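Local coordinates for putative hexulose 6 phosphate synthase (Salmonella typhimurium, PDB 3F4W), which is of unconfirmed function but belongs to the orotidine 5'-phosphate decarboxylase / HUMPS family of TIM-barrel proteins, at residues Met16-Lys21 and Ala194-Glu199; Asn42-Ile47 and Lys54-Asp59; Ala60-Gly65 and Val89-Ser94; Gln71-Phe74 and Tyr80-Val83; Leu131-Gly136 and Ile151-Val156. All blocks are in the same frame, centred on the assembly; numbering follows the deposited sequence.

All five contacts belong to one closed eight-stranded parallel barrel. Contact 1 ties the first helix to the last, its loop enclosing the other four; its centre lies about 17 Å from that of contact 2, and M16 packs on A46 and I47. Contacts 2, 3 and 4 follow strands 55-62 and 80-84: the centre of contact 4 is about 10 Å from those of both others, with D59 OD1 to T82 OG1 at 2.7 Å and I62 N to T82 O at 3.0 Å. Contact 5, centred about 19 Å from contact 3, lies farther round. H134 NE2 is hydrogen-bonded to a malonate, and one lies about 5 Å from D64.

Contact 1: Met16-Lys21 and Ala194-Glu199; sequences MVFMDK and ADPAGE
F18 meets P196 through CE1 and CZ, obliquely to the ring: F18 CE1 lies 3.6 Å from P196 CG, and F18 CZ is 3.7 Å from P196 CB. The contact is plain apolar touching without a stack. The ring gets there because CG is anti to the backbone N (chi1 -177°), which swings it off helix 16-21 toward the proline. Beside it, the K21 chain passes more loosely, with K21 CD 4.3 Å from P196 CG, while K21 O approaches the methyl A197 CB at 3.5 Å. No hydrogen bond joins the segments. P196 and A197 open their helix, and D195 caps it as the N-cap residue: D195 OD2 accepts from G198 N at 3.1 Å, met from well above the carboxylate plane. Around this surface contact, the F18 ring also touches L10 and the short helix 188-191 at I190 and T191, and M19 turns inward onto strand 2-7. Helix 12-22 and helix 196-209 are the first and last of the barrel's outer layer, meeting where the barrel closes.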
# COMPACT_ATOMS: atom_id res chain seq x y z
N MET A 16 16.40 -4.87 -14.65
CA MET A 16 16.81 -4.46 -15.98
C MET A 16 17.50 -5.60 -16.72
O MET A 16 17.30 -5.79 -17.92
CB MET A 16 17.72 -3.24 -15.91
CG MET A 16 17.06 -2.02 -15.30
SD MET A 16 15.71 -1.38 -16.30
CE MET A 16 16.58 -0.24 -17.37
N VAL A 17 18.31 -6.36 -15.99
CA VAL A 17 18.98 -7.52 -16.55
C VAL A 17 18.00 -8.66 -16.80
O VAL A 17 18.04 -9.30 -17.86
CB VAL A 17 20.10 -8.02 -15.63
CG1 VAL A 17 20.52 -9.42 -16.02
CG2 VAL A 17 21.28 -7.06 -15.67
N PHE A 18 17.12 -8.91 -15.84
CA PHE A 18 16.18 -10.02 -15.93
C PHE A 18 15.18 -9.86 -17.07
O PHE A 18 14.85 -10.84 -17.74
CB PHE A 18 15.43 -10.21 -14.60
CG PHE A 18 14.50 -11.39 -14.60
CD1 PHE A 18 14.96 -12.67 -14.33
CD2 PHE A 18 13.15 -11.23 -14.87
CE1 PHE A 18 14.10 -13.76 -14.33
CE2 PHE A 18 12.28 -12.31 -14.87
CZ PHE A 18 12.76 -13.57 -14.60
N MET A 19 14.68 -8.65 -17.27
CA MET A 19 13.67 -8.40 -18.30
C MET A 19 14.15 -8.78 -19.70
O MET A 19 13.36 -9.22 -20.53
CB MET A 19 13.19 -6.95 -18.27
CG MET A 19 12.16 -6.66 -17.17
SD MET A 19 10.80 -7.85 -17.10
CE MET A 19 10.19 -7.82 -18.79
N ASP A 20 15.44 -8.60 -19.96
CA ASP A 20 16.00 -8.95 -21.27
C ASP A 20 15.81 -10.43 -21.60
O ASP A 20 15.83 -10.82 -22.76
CB ASP A 20 17.48 -8.57 -21.35
CG ASP A 20 17.69 -7.08 -21.53
OD1 ASP A 20 18.78 -6.58 -21.18
OD2 ASP A 20 16.75 -6.41 -22.02
N LYS A 21 15.61 -11.24 -20.56
CA LYS A 21 15.46 -12.67 -20.74
C LYS A 21 14.06 -13.08 -21.19
O LYS A 21 13.88 -14.13 -21.80
CB LYS A 21 15.79 -13.41 -19.44
CG LYS A 21 17.24 -13.34 -18.99
CD LYS A 21 17.44 -14.25 -17.78
CE LYS A 21 18.90 -14.50 -17.48
NZ LYS A 21 19.51 -13.36 -16.75
N ALA A 194 14.61 -21.57 -12.94
CA ALA A 194 15.96 -21.87 -13.37
C ALA A 194 16.14 -21.39 -14.81
O ALA A 194 17.19 -20.86 -15.19
CB ALA A 194 16.24 -23.36 -13.27
N ASP A 195 15.09 -21.56 -15.60
CA ASP A 195 15.06 -21.11 -16.99
C ASP A 195 13.88 -20.18 -17.20
O ASP A 195 12.81 -20.60 -17.65
CB ASP A 195 14.97 -22.32 -17.92
CG ASP A 195 14.93 -21.93 -19.39
OD1 ASP A 195 14.70 -22.83 -20.22
OD2 ASP A 195 15.11 -20.74 -19.71
N PRO A 196 14.05 -18.89 -16.85
CA PRO A 196 12.95 -17.92 -16.92
C PRO A 196 12.34 -17.82 -18.32
O PRO A 196 11.13 -17.75 -18.45
CB PRO A 196 13.62 -16.60 -16.54
CG PRO A 196 14.80 -17.00 -15.73
CD PRO A 196 15.28 -18.30 -16.31
N ALA A 197 13.19 -17.78 -19.34
CA ALA A 197 12.72 -17.67 -20.71
C ALA A 197 11.83 -18.86 -21.06
O ALA A 197 10.80 -18.70 -21.72
CB ALA A 197 13.90 -17.58 -21.68
N GLY A 198 12.23 -20.05 -20.62
CA GLY A 198 11.47 -21.26 -20.86
C GLY A 198 10.12 -21.22 -20.17
O GLY A 198 9.10 -21.53 -20.78
N GLU A 199 10.10 -20.83 -18.90
CA GLU A 199 8.86 -20.73 -18.15
C GLU A 199 7.95 -19.67 -18.76
O GLU A 199 6.74 -19.86 -18.86
CB GLU A 199 9.13 -20.42 -16.67
CG GLU A 199 7.87 -20.22 -15.83
CD GLU A 199 7.07 -21.51 -15.65
OE1 GLU A 199 6.14 -21.52 -14.80
OE2 GLU A 199 7.37 -22.50 -16.34

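Contact 2: Asn42-Ile47 and Lys54-Asp59; sequences NAIKAI and KEVLAD
I44 brings CD1 toward the one flat group that comes near across this contact, the peptide joining L57 to A58, and even there I44 CD1 stays 4.5 Å from L57 O. No ring, side-chain amide or carboxylate takes part, so there are no aromatic faces or edges to fill; the joint is aliphatic throughout. I44 CD1 touches two strand side chains, 3.8 Å from V56 CG1 and 3.7 Å from A58 CB. The I44 and V56 chains run past each other in opposite directions, alongside rather than end on. One turn later I47 crosses V56 obliquely, placing I47 CG2 4.0 Å from V56 CG2. A chi1 of 177° forks the two V56 methyls, one for each isoleucine. This is the helix-on-strand packing of an alpha/beta barrel: helix 42-47 precedes strand 55-59 and runs against it at 172°, nearly antiparallel, with the axes 9.5 Å apart. V56 points to the helix, A58 presents its methyl from the flank, and L57 points away, where its side chain touches I28, Y80 and T82. I44 and I47 also rest on V31 of strand 28-31, and I44 and A58 both touch A78 in the loop before strand 80-84.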
# COMPACT_ATOMS: atom_id res chain seq x y z
N ASN A 42 11.43 6.02 -9.77
CA ASN A 42 12.50 5.84 -10.74
C ASN A 42 12.45 4.47 -11.42
O ASN A 42 12.90 4.32 -12.56
CB ASN A 42 13.87 6.06 -10.10
CG ASN A 42 14.99 5.91 -11.10
OD1 ASN A 42 15.88 5.07 -10.93
ND2 ASN A 42 14.95 6.70 -12.16
N ALA A 43 11.92 3.48 -10.72
CA ALA A 43 11.78 2.14 -11.28
C ALA A 43 10.88 2.15 -12.51
O ALA A 43 11.20 1.55 -13.53
CB ALA A 43 11.25 1.18 -10.23
N ILE A 44 9.75 2.84 -12.39
CA ILE A 44 8.81 2.99 -13.50
C ILE A 44 9.46 3.73 -14.67
O ILE A 44 9.35 3.32 -15.82
CB ILE A 44 7.55 3.76 -13.08
CG1 ILE A 44 6.85 3.02 -11.93
CG2 ILE A 44 6.61 3.94 -14.25
CD1 ILE A 44 6.21 1.72 -12.36
N LYS A 45 10.13 4.84 -14.36
CA LYS A 45 10.77 5.65 -15.38
C LYS A 45 11.80 4.85 -16.17
O LYS A 45 11.81 4.88 -17.40
CB LYS A 45 11.44 6.87 -14.74
CG LYS A 45 10.47 7.81 -14.03
CD LYS A 45 11.20 8.94 -13.32
CE LYS A 45 10.25 10.05 -12.90
NZ LYS A 45 10.94 11.11 -12.11
N ALA A 46 12.66 4.14 -15.45
CA ALA A 46 13.74 3.37 -16.06
C ALA A 46 13.22 2.25 -16.95
O ALA A 46 13.72 2.04 -18.05
CB ALA A 46 14.66 2.82 -14.98
N ILE A 47 12.23 1.52 -16.46
CA ILE A 47 11.68 0.40 -17.22
C ILE A 47 10.92 0.87 -18.46
O ILE A 47 11.07 0.31 -19.54
CB ILE A 47 10.79 -0.49 -16.34
CG1 ILE A 47 11.65 -1.26 -15.34
CG2 ILE A 47 9.97 -1.45 -17.19
CD1 ILE A 47 10.85 -1.99 -14.27
N LYS A 54 6.34 -1.66 -24.34
CA LYS A 54 5.69 -2.52 -23.35
C LYS A 54 4.86 -1.69 -22.39
O LYS A 54 5.24 -0.56 -22.05
CB LYS A 54 6.75 -3.30 -22.57
CG LYS A 54 7.51 -4.31 -23.40
CD LYS A 54 6.58 -5.43 -23.83
CE LYS A 54 7.29 -6.39 -24.76
NZ LYS A 54 6.39 -7.49 -25.16
N GLU A 55 3.73 -2.23 -21.94
CA GLU A 55 2.92 -1.55 -20.94
C GLU A 55 3.51 -1.78 -19.55
O GLU A 55 4.01 -2.86 -19.25
CB GLU A 55 1.47 -2.02 -21.00
CG GLU A 55 0.71 -1.51 -22.21
CD GLU A 55 -0.75 -1.93 -22.21
OE1 GLU A 55 -1.60 -1.11 -22.61
OE2 GLU A 55 -1.04 -3.08 -21.81
N VAL A 56 3.47 -0.75 -18.72
CA VAL A 56 4.03 -0.84 -17.38
C VAL A 56 2.92 -0.63 -16.35
O VAL A 56 2.16 0.33 -16.43
CB VAL A 56 5.17 0.19 -17.16
CG1 VAL A 56 5.69 0.13 -15.73
CG2 VAL A 56 6.30 -0.06 -18.15
N LEU A 57 2.84 -1.57 -15.40
CA LEU A 57 1.87 -1.52 -14.31
C LEU A 57 2.60 -1.19 -13.01
O LEU A 57 3.56 -1.85 -12.65
CB LEU A 57 1.18 -2.89 -14.20
CG LEU A 57 0.22 -3.39 -13.10
CD1 LEU A 57 0.54 -2.85 -11.71
CD2 LEU A 57 -1.25 -3.16 -13.45
N ALA A 58 2.14 -0.15 -12.31
CA ALA A 58 2.70 0.17 -11.00
C ALA A 58 1.81 -0.41 -9.90
O ALA A 58 0.69 0.06 -9.69
CB ALA A 58 2.83 1.69 -10.83
N ASP A 59 2.31 -1.43 -9.21
CA ASP A 59 1.53 -2.11 -8.19
C ASP A 59 1.61 -1.38 -6.86
O ASP A 59 2.14 -1.90 -5.87
CB ASP A 59 2.00 -3.55 -8.02
CG ASP A 59 1.01 -4.39 -7.25
OD1 ASP A 59 -0.18 -4.00 -7.17
OD2 ASP A 59 1.41 -5.45 -6.72

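Contact 3: Ala60-Gly65 and Val89-Ser94; sequences AKIMDG and VLTIQS
T91 divides this contact between its methyl and its hydroxyl. The close-packed part is the methyl: T91 CG2 lies 4.1 Å from I62 CG2 and 4.0 Å from D64 N, so it rests against backbone as much as against side chain. A chi1 of -65° puts OG1 beside the backbone N and CG2 opposite it, which turns the hydroxyl to a different flank, and that flank is looser. There T91 OG1 stands 3.9 Å from M63 O, beyond direct bonding, and a water spans the gap by donating to M63 O at 3.2 Å and to T91 OG1 at 2.8 Å. The contact joins the C-terminal end of strand 55-62, and the loop that carries on from it at the mouth of the barrel, to helix 89-102, which follows the neighbouring strand 80-84. M63 O is gripped again by T87 OG1. The looser flank faces the second subunit, where D138 of that subunit bonds T91 OG1, and D64 accepts from the backbone N of T137 and D138 of the same subunit. D64 OD2 also takes a weak bond from G65 N at 2.7 Å, bent to 142°; G65 is the N-cap of helix 66-75. A malonate lies about 5 Å from the D64 side chain.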
# COMPACT_ATOMS: atom_id res chain seq x y z
N ALA A 60 1.08 -0.16 -6.83
CA ALA A 60 1.13 0.67 -5.63
C ALA A 60 0.19 0.17 -4.53
O ALA A 60 0.41 0.45 -3.35
CB ALA A 60 0.81 2.12 -5.99
N LYS A 61 -0.85 -0.57 -4.92
CA LYS A 61 -1.86 -1.02 -3.97
C LYS A 61 -2.36 0.15 -3.13
O LYS A 61 -2.38 0.09 -1.89
CB LYS A 61 -1.32 -2.13 -3.06
CG LYS A 61 -1.22 -3.50 -3.71
CD LYS A 61 -0.83 -4.56 -2.70
CE LYS A 61 -0.70 -5.93 -3.33
NZ LYS A 61 0.53 -6.03 -4.16
N ILE A 62 -2.76 1.21 -3.82
CA ILE A 62 -3.21 2.44 -3.18
C ILE A 62 -4.37 2.22 -2.20
O ILE A 62 -5.33 1.52 -2.50
CB ILE A 62 -3.62 3.48 -4.24
CG1 ILE A 62 -2.40 3.87 -5.08
CG2 ILE A 62 -4.21 4.71 -3.59
CD1 ILE A 62 -2.72 4.76 -6.26
N MET A 63 -4.26 2.84 -1.03
CA MET A 63 -5.26 2.71 0.02
C MET A 63 -5.82 4.08 0.39
O MET A 63 -6.89 4.19 0.98
CB MET A 63 -4.65 2.05 1.25
CG MET A 63 -5.65 1.71 2.35
SD MET A 63 -6.74 0.36 1.87
CE MET A 63 -7.91 0.30 3.23
N ASP A 64 -5.07 5.12 0.05
CA ASP A 64 -5.44 6.48 0.41
C ASP A 64 -4.70 7.46 -0.48
O ASP A 64 -3.76 7.07 -1.18
CB ASP A 64 -5.12 6.75 1.89
CG ASP A 64 -5.73 8.06 2.39
OD1 ASP A 64 -5.23 8.60 3.41
OD2 ASP A 64 -6.69 8.55 1.77
N GLY A 65 -5.12 8.72 -0.46
CA GLY A 65 -4.49 9.75 -1.27
C GLY A 65 -4.52 9.35 -2.73
O GLY A 65 -3.53 9.50 -3.44
N VAL A 89 -14.62 3.87 -1.54
CA VAL A 89 -14.98 4.18 -2.92
C VAL A 89 -14.48 5.56 -3.35
O VAL A 89 -14.18 5.77 -4.53
CB VAL A 89 -16.51 4.08 -3.16
CG1 VAL A 89 -16.94 2.65 -3.07
CG2 VAL A 89 -17.27 4.92 -2.15
N LEU A 90 -14.41 6.49 -2.41
CA LEU A 90 -13.84 7.82 -2.66
C LEU A 90 -12.44 7.72 -3.25
O LEU A 90 -12.10 8.41 -4.21
CB LEU A 90 -13.76 8.61 -1.34
CG LEU A 90 -14.89 9.54 -0.91
CD1 LEU A 90 -16.17 9.23 -1.64
CD2 LEU A 90 -15.08 9.49 0.61
N THR A 91 -11.62 6.86 -2.65
CA THR A 91 -10.25 6.66 -3.09
C THR A 91 -10.19 5.99 -4.46
O THR A 91 -9.42 6.38 -5.32
CB THR A 91 -9.45 5.84 -2.06
OG1 THR A 91 -9.35 6.59 -0.84
CG2 THR A 91 -8.06 5.53 -2.56
N ILE A 92 -11.03 4.97 -4.65
CA ILE A 92 -11.07 4.30 -5.94
C ILE A 92 -11.45 5.29 -7.03
O ILE A 92 -10.84 5.32 -8.10
CB ILE A 92 -12.03 3.11 -5.92
CG1 ILE A 92 -11.39 1.96 -5.12
CG2 ILE A 92 -12.36 2.66 -7.34
CD1 ILE A 92 -12.29 0.79 -4.90
N GLN A 93 -12.42 6.14 -6.74
CA GLN A 93 -12.88 7.13 -7.71
C GLN A 93 -11.84 8.21 -8.00
O GLN A 93 -11.76 8.71 -9.13
CB GLN A 93 -14.20 7.75 -7.23
CG GLN A 93 -15.35 6.76 -7.19
CD GLN A 93 -16.69 7.41 -6.93
OE1 GLN A 93 -17.67 7.15 -7.63
NE2 GLN A 93 -16.75 8.26 -5.91
N SER A 94 -11.04 8.57 -7.00
CA SER A 94 -9.97 9.56 -7.18
C SER A 94 -8.89 9.00 -8.09
O SER A 94 -8.39 9.70 -8.97
CB SER A 94 -9.34 9.94 -5.84
OG SER A 94 -10.19 10.79 -5.10
O HOH W 1 -9.70 5.49 1.76

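Contact 4: Gln71-Phe74 and Tyr80-Val83; sequences QLLF and YVTV
V81 drives one methyl over the face of the F74 ring, and the other lies beyond CZ on the same side. V81 CG1 lies 3.9 Å from the F74 ring centroid and 22° off its normal, a CH-pi contact displaced from the centre toward the rim on the side of CE1 and CZ. V81 CG2 meets F74 CZ at 3.5 Å and continues past CE2. The two side chains cross at about a right angle, and both methyls approach the ring from one side of its plane. The fork of the valine is set by chi1 of -61°, which puts CG2 in the crowded position between the backbone N and the carbonyl carbon and turns CG1 toward the helix. From there CG1 serves a second partner: L73 CB approaches V81 CG1 to 3.5 Å, and L73 CD2 approaches it to 3.9 Å. CG1 thus touches both L73 and the F74 ring.

Helix 66-75 and strand 80-84 are the later two elements of a beta-alpha-beta crossover that begins with strand 55-62, the repeating step of the TIM barrel. V81 looks out to the helix layer, whereas Y80 and T82 on either side of it point away from the helix. F74 CE1 does come within 4.0 Å of the Y80 backbone carbon C, obliquely to the ring, but the Y80 side chain is directed elsewhere and its OH bonds to E55. L73 spreads further onto A58 and A60 of strand 55-62 and onto I37 of the second subunit, while F74 touches A99 of helix 89-102.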
# COMPACT_ATOMS: atom_id res chain seq x y z
N GLN A 71 -1.47 10.01 -9.83
CA GLN A 71 -0.89 10.99 -10.75
C GLN A 71 0.63 10.92 -10.76
O GLN A 71 1.27 10.96 -11.81
CB GLN A 71 -1.36 12.40 -10.38
CG GLN A 71 -1.06 13.46 -11.41
CD GLN A 71 -1.55 14.83 -10.97
OE1 GLN A 71 -2.40 15.44 -11.62
NE2 GLN A 71 -1.02 15.32 -9.86
N LEU A 72 1.21 10.79 -9.57
CA LEU A 72 2.65 10.62 -9.43
C LEU A 72 3.13 9.44 -10.27
O LEU A 72 4.16 9.50 -10.94
CB LEU A 72 3.00 10.39 -7.96
CG LEU A 72 4.45 10.02 -7.68
CD1 LEU A 72 5.34 11.22 -7.96
CD2 LEU A 72 4.61 9.56 -6.25
N LEU A 73 2.37 8.35 -10.21
CA LEU A 73 2.71 7.12 -10.90
C LEU A 73 2.53 7.25 -12.40
O LEU A 73 3.37 6.81 -13.18
CB LEU A 73 1.84 5.98 -10.36
CG LEU A 73 2.37 5.07 -9.25
CD1 LEU A 73 3.65 5.57 -8.62
CD2 LEU A 73 1.28 4.82 -8.20
N PHE A 74 1.41 7.85 -12.81
CA PHE A 74 1.13 8.02 -14.23
C PHE A 74 2.12 8.99 -14.86
O PHE A 74 2.63 8.73 -15.96
CB PHE A 74 -0.31 8.50 -14.46
CG PHE A 74 -1.34 7.43 -14.22
CD1 PHE A 74 -1.21 6.18 -14.79
CD2 PHE A 74 -2.45 7.69 -13.43
CE1 PHE A 74 -2.15 5.20 -14.58
CE2 PHE A 74 -3.40 6.72 -13.22
CZ PHE A 74 -3.26 5.47 -13.79
N TYR A 80 -0.72 1.50 -16.01
CA TYR A 80 -1.72 1.07 -15.04
C TYR A 80 -1.24 1.38 -13.63
O TYR A 80 -0.04 1.41 -13.37
CB TYR A 80 -1.95 -0.45 -15.13
CG TYR A 80 -2.34 -0.99 -16.49
CD1 TYR A 80 -3.67 -1.22 -16.81
CD2 TYR A 80 -1.38 -1.32 -17.43
CE1 TYR A 80 -4.03 -1.73 -18.04
CE2 TYR A 80 -1.73 -1.83 -18.67
CZ TYR A 80 -3.06 -2.04 -18.97
OH TYR A 80 -3.43 -2.55 -20.19
N VAL A 81 -2.18 1.59 -12.71
CA VAL A 81 -1.87 1.61 -11.29
C VAL A 81 -2.90 0.75 -10.57
O VAL A 81 -4.04 0.65 -11.01
CB VAL A 81 -1.89 3.04 -10.70
CG1 VAL A 81 -0.85 3.92 -11.39
CG2 VAL A 81 -3.28 3.65 -10.80
N THR A 82 -2.49 0.12 -9.47
CA THR A 82 -3.42 -0.67 -8.68
C THR A 82 -3.90 0.09 -7.46
O THR A 82 -3.14 0.81 -6.81
CB THR A 82 -2.82 -2.02 -8.21
OG1 THR A 82 -1.62 -1.79 -7.48
CG2 THR A 82 -2.54 -2.93 -9.40
N VAL A 83 -5.19 -0.05 -7.17
CA VAL A 83 -5.81 0.46 -5.96
C VAL A 83 -6.50 -0.72 -5.28
O VAL A 83 -6.96 -1.64 -5.96
CB VAL A 83 -6.84 1.57 -6.27
CG1 VAL A 83 -8.00 1.00 -7.09
CG2 VAL A 83 -7.36 2.20 -5.00

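Contact 5: Leu131-Gly136 and Ile151-Val156; sequences LAVHTG and ITMLKV
L131 opens the contact by receiving the end of M153: L131 CB is 3.8 Å from M153 CE, and L131 CD1 lies 3.9 Å from the sulfur, M153 SD. The two side chains cross at about a right angle, so the methionine tip lies across the leucine instead of running beside it. A132 points the opposite way, into the barrel, where it touches V107 and A163. V133 turns back to the helix and meets the root of the same methionine, V133 CG1 approaching M153 CB to 3.8 Å and M153 CG to 3.9 Å as the chains slide past each other in opposite directions. The V133 chi1 of -19° is nearly eclipsed, which suggests local strain or an uncertain rotamer.

M153 can serve both residues because its chain is folded: chi1 of 173° extends it away from its own N, then chi2 and chi3 bend it, and SD and CE are carried toward L131 while CB and CG remain by V133. L131, A132 and V133 alternate out, in and out, as in a TIM-barrel strand, with L131 and V133 facing the outer helix 147-156. The methionine is covered further by V120 of helix 116-126 and I162 of the next strand.

Past V133 the chain leaves this helix. H134, at the C-terminal end of the strand, bonds D109 through ND1 and a malonate ion through NE2; the malonate probably comes from the crystallisation liquor, though such ions can mark pockets.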
# COMPACT_ATOMS: atom_id res chain seq x y z
N LEU A 131 -10.77 -5.21 -12.81
CA LEU A 131 -10.64 -5.78 -11.48
C LEU A 131 -9.71 -6.98 -11.53
O LEU A 131 -9.73 -7.75 -12.49
CB LEU A 131 -12.00 -6.22 -10.94
CG LEU A 131 -13.18 -5.25 -11.12
CD1 LEU A 131 -14.50 -5.93 -10.79
CD2 LEU A 131 -12.98 -3.98 -10.28
N ALA A 132 -8.90 -7.14 -10.50
CA ALA A 132 -7.97 -8.25 -10.43
C ALA A 132 -8.30 -9.08 -9.21
O ALA A 132 -8.27 -8.57 -8.09
CB ALA A 132 -6.54 -7.75 -10.34
N VAL A 133 -8.63 -10.35 -9.41
CA VAL A 133 -8.74 -11.24 -8.26
C VAL A 133 -7.32 -11.63 -7.91
O VAL A 133 -6.49 -11.87 -8.79
CB VAL A 133 -9.62 -12.49 -8.54
CG1 VAL A 133 -10.51 -12.28 -9.75
CG2 VAL A 133 -8.76 -13.73 -8.70
N HIS A 134 -7.02 -11.66 -6.62
CA HIS A 134 -5.64 -11.80 -6.17
C HIS A 134 -5.54 -12.49 -4.82
O HIS A 134 -5.99 -11.97 -3.81
CB HIS A 134 -4.99 -10.42 -6.10
CG HIS A 134 -3.51 -10.45 -5.90
ND1 HIS A 134 -2.78 -9.33 -5.58
CD2 HIS A 134 -2.63 -11.48 -5.96
CE1 HIS A 134 -1.50 -9.66 -5.46
NE2 HIS A 134 -1.39 -10.95 -5.68
N THR A 135 -4.95 -13.68 -4.83
CA THR A 135 -4.53 -14.32 -3.59
C THR A 135 -3.07 -13.93 -3.39
O THR A 135 -2.21 -14.27 -4.20
CB THR A 135 -4.67 -15.84 -3.69
OG1 THR A 135 -6.06 -16.18 -3.83
CG2 THR A 135 -4.12 -16.52 -2.44
N GLY A 136 -2.80 -13.20 -2.31
CA GLY A 136 -1.48 -12.64 -2.08
C GLY A 136 -0.42 -13.69 -1.82
O GLY A 136 -0.74 -14.85 -1.56
N ILE A 151 -13.68 -17.71 -10.13
CA ILE A 151 -14.96 -18.29 -10.52
C ILE A 151 -16.12 -17.38 -10.11
O ILE A 151 -17.00 -17.09 -10.92
CB ILE A 151 -15.16 -19.68 -9.89
CG1 ILE A 151 -14.14 -20.67 -10.46
CG2 ILE A 151 -16.58 -20.17 -10.11
CD1 ILE A 151 -14.13 -22.01 -9.76
N THR A 152 -16.11 -16.92 -8.87
CA THR A 152 -17.13 -15.99 -8.41
C THR A 152 -17.09 -14.68 -9.20
O THR A 152 -18.12 -14.18 -9.65
CB THR A 152 -16.99 -15.68 -6.92
OG1 THR A 152 -17.19 -16.89 -6.17
CG2 THR A 152 -18.02 -14.65 -6.49
N MET A 153 -15.89 -14.14 -9.37
CA MET A 153 -15.73 -12.90 -10.13
C MET A 153 -16.37 -13.00 -11.51
O MET A 153 -17.11 -12.12 -11.92
CB MET A 153 -14.25 -12.54 -10.26
CG MET A 153 -14.00 -11.35 -11.16
SD MET A 153 -14.68 -9.82 -10.48
CE MET A 153 -13.39 -9.38 -9.32
N LEU A 154 -16.07 -14.08 -12.23
CA LEU A 154 -16.58 -14.26 -13.59
C LEU A 154 -18.10 -14.40 -13.64
O LEU A 154 -18.73 -14.06 -14.65
CB LEU A 154 -15.90 -15.45 -14.26
CG LEU A 154 -14.41 -15.25 -14.55
CD1 LEU A 154 -13.78 -16.51 -15.12
CD2 LEU A 154 -14.23 -14.07 -15.49
N LYS A 155 -18.69 -14.90 -12.56
CA LYS A 155 -20.14 -15.05 -12.50
C LYS A 155 -20.83 -13.73 -12.17
O LYS A 155 -21.94 -13.47 -12.64
CB LYS A 155 -20.52 -16.10 -11.46
CG LYS A 155 -19.92 -17.48 -11.72
CD LYS A 155 -20.23 -18.43 -10.57
CE LYS A 155 -21.66 -18.95 -10.65
NZ LYS A 155 -21.81 -19.93 -11.76
N VAL A 156 -20.17 -12.88 -11.38
CA VAL A 156 -20.79 -11.65 -10.90
C VAL A 156 -20.49 -10.43 -11.78
O VAL A 156 -21.35 -9.57 -11.93
CB VAL A 156 -20.37 -11.33 -9.45
CG1 VAL A 156 -21.03 -10.04 -8.98
CG2 VAL A 156 -20.72 -12.49 -8.53